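Local coordinates for succinoglycan biosynthesis protein (PDB 3B55), which is of unestablished function but binds a calcium ion and belongs to the erythromycin esterase-like family, at residues A[87-92]-A[435-440]. The protein carries 1 engineered substitution. Numbering follows the deposited sequence.
Sequences AHEVFT and KVSPSQ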
# COMPACT_ATOMS: atom_id res chain seq x y z
N ALA A 87 -6.12 -0.56 13.29
CA ALA A 87 -7.22 -1.42 13.72
C ALA A 87 -6.92 -2.90 13.46
O ALA A 87 -6.47 -3.28 12.38
CB ALA A 87 -8.51 -1.02 13.03
N HIS A 88 -7.18 -3.72 14.48
CA HIS A 88 -6.95 -5.16 14.44
C HIS A 88 -7.78 -5.90 13.39
O HIS A 88 -7.23 -6.64 12.56
CB HIS A 88 -7.21 -5.74 15.83
CG HIS A 88 -7.09 -7.23 15.91
ND1 HIS A 88 -8.18 -8.07 16.02
CD2 HIS A 88 -6.00 -8.04 15.92
CE1 HIS A 88 -7.77 -9.32 16.08
NE2 HIS A 88 -6.45 -9.33 16.03
N GLU A 89 -9.09 -5.71 13.44
CA GLU A 89 -10.01 -6.38 12.52
C GLU A 89 -9.78 -5.99 11.07
O GLU A 89 -9.99 -6.80 10.16
CB GLU A 89 -11.47 -6.07 12.89
CG GLU A 89 -11.91 -6.54 14.27
CD GLU A 89 -11.26 -5.76 15.42
OE1 GLU A 89 -10.69 -4.67 15.18
OE2 GLU A 89 -11.36 -6.23 16.57
N VAL A 90 -9.34 -4.76 10.85
CA VAL A 90 -9.08 -4.32 9.49
C VAL A 90 -7.90 -5.10 8.95
O VAL A 90 -7.95 -5.60 7.82
CB VAL A 90 -8.79 -2.81 9.43
CG1 VAL A 90 -8.44 -2.43 8.01
CG2 VAL A 90 -10.01 -2.04 9.89
N PHE A 91 -6.85 -5.22 9.75
CA PHE A 91 -5.68 -5.98 9.32
C PHE A 91 -6.02 -7.45 9.07
O PHE A 91 -5.71 -7.98 8.00
CB PHE A 91 -4.56 -5.93 10.37
CG PHE A 91 -3.80 -4.63 10.42
CD1 PHE A 91 -3.54 -3.91 9.25
CD2 PHE A 91 -3.31 -4.14 11.63
CE1 PHE A 91 -2.80 -2.73 9.28
CE2 PHE A 91 -2.56 -2.96 11.67
CZ PHE A 91 -2.31 -2.26 10.50
N THR A 92 -6.66 -8.10 10.03
CA THR A 92 -6.99 -9.51 9.86
C THR A 92 -7.93 -9.80 8.70
O THR A 92 -7.81 -10.83 8.04
CB THR A 92 -7.59 -10.13 11.14
OG1 THR A 92 -8.82 -9.47 11.47
CG2 THR A 92 -6.60 -10.03 12.31
N LYS A 435 -17.42 -3.12 13.95
CA LYS A 435 -16.72 -2.81 15.19
C LYS A 435 -15.25 -3.22 15.16
O LYS A 435 -14.91 -4.38 14.94
CB LYS A 435 -17.39 -3.44 16.42
CG LYS A 435 -16.78 -2.90 17.72
CD LYS A 435 -17.22 -3.62 18.99
CE LYS A 435 -18.47 -3.01 19.59
NZ LYS A 435 -18.40 -1.53 19.59
N VAL A 436 -14.37 -2.25 15.38
CA VAL A 436 -12.95 -2.53 15.39
C VAL A 436 -12.35 -2.26 16.77
O VAL A 436 -12.95 -1.58 17.60
CB VAL A 436 -12.19 -1.66 14.37
CG1 VAL A 436 -12.78 -1.87 12.97
CG2 VAL A 436 -12.26 -0.19 14.77
N SER A 437 -11.16 -2.82 16.98
CA SER A 437 -10.41 -2.65 18.22
C SER A 437 -8.96 -2.36 17.78
O SER A 437 -8.60 -2.59 16.62
CB SER A 437 -10.48 -3.92 19.07
OG SER A 437 -9.88 -5.02 18.40
N PRO A 438 -8.12 -1.85 18.69
CA PRO A 438 -6.72 -1.52 18.39
C PRO A 438 -5.84 -2.66 17.87
O PRO A 438 -5.93 -3.80 18.33
CB PRO A 438 -6.21 -0.97 19.73
CG PRO A 438 -7.45 -0.44 20.40
CD PRO A 438 -8.44 -1.54 20.10
N SER A 439 -4.99 -2.34 16.90
CA SER A 439 -4.06 -3.32 16.35
C SER A 439 -3.18 -3.74 17.52
O SER A 439 -2.99 -2.97 18.46
CB SER A 439 -3.20 -2.69 15.26
OG SER A 439 -2.41 -1.64 15.79
N GLN A 440 -2.65 -4.95 17.48
CA GLN A 440 -1.82 -5.43 18.58
C GLN A 440 -0.35 -5.06 18.38
O GLN A 440 0.46 -5.89 17.99
CB GLN A 440 -2.00 -6.95 18.70
CG GLN A 440 -3.47 -7.33 18.68
CD GLN A 440 -3.72 -8.81 18.89
OE1 GLN A 440 -4.86 -9.27 18.88
NE2 GLN A 440 -2.65 -9.56 19.09
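His88 N, in the first turn of helix 88-104, donates to Ser437 O (2.8 Å, N-H...O 167°) as the extended chain 435-440 passes over the helix N-terminus, a single beta bridge pairing Ala87 with Pro438. Ser439 adds a backbone bond to Gly86 just upstream. Glu89 grips Ser437 with both carboxylate oxygens: OE1 accepts from Ser437 N at 2.6 Å, met 35° out of the carboxylate plane, while OE2 turns its syn lone pair to Ser437 OG, also at 2.6 Å. A bend at chi2 (69°) folds the glutamate back toward the start of its own helix, and the two bonds fix the rotation of its carboxylate. Lying near the helix N-terminus, this carboxylate is probably stabilised as an anion by the helix dipole. Beside it, Val436 packs its CB on Ala87 CB at 4.0 Å and its CG1 on Val90 CG2. Farther along, Ser439 CB meets the edge of the Phe91 ring, 3.7 Å from CE2, while its OG is bonded to Asn349. The His88 imidazole, with CG anti to the backbone N, lies obliquely against the Gln440 side chain, the two planes nearly parallel. Phe91 and Val90 also touch Glu82 of the central strand 77-82, and Phe91 lies about 5 Å, side chain to side chain, from calcium ligand His85. The C-terminal segment thus crosses the first turn of a helix whose N-cap residue is Ala87, binding its first N-H and Glu89, where the chain leaves strand 77-82 of the mixed beta-sheet of this alpha/beta fold.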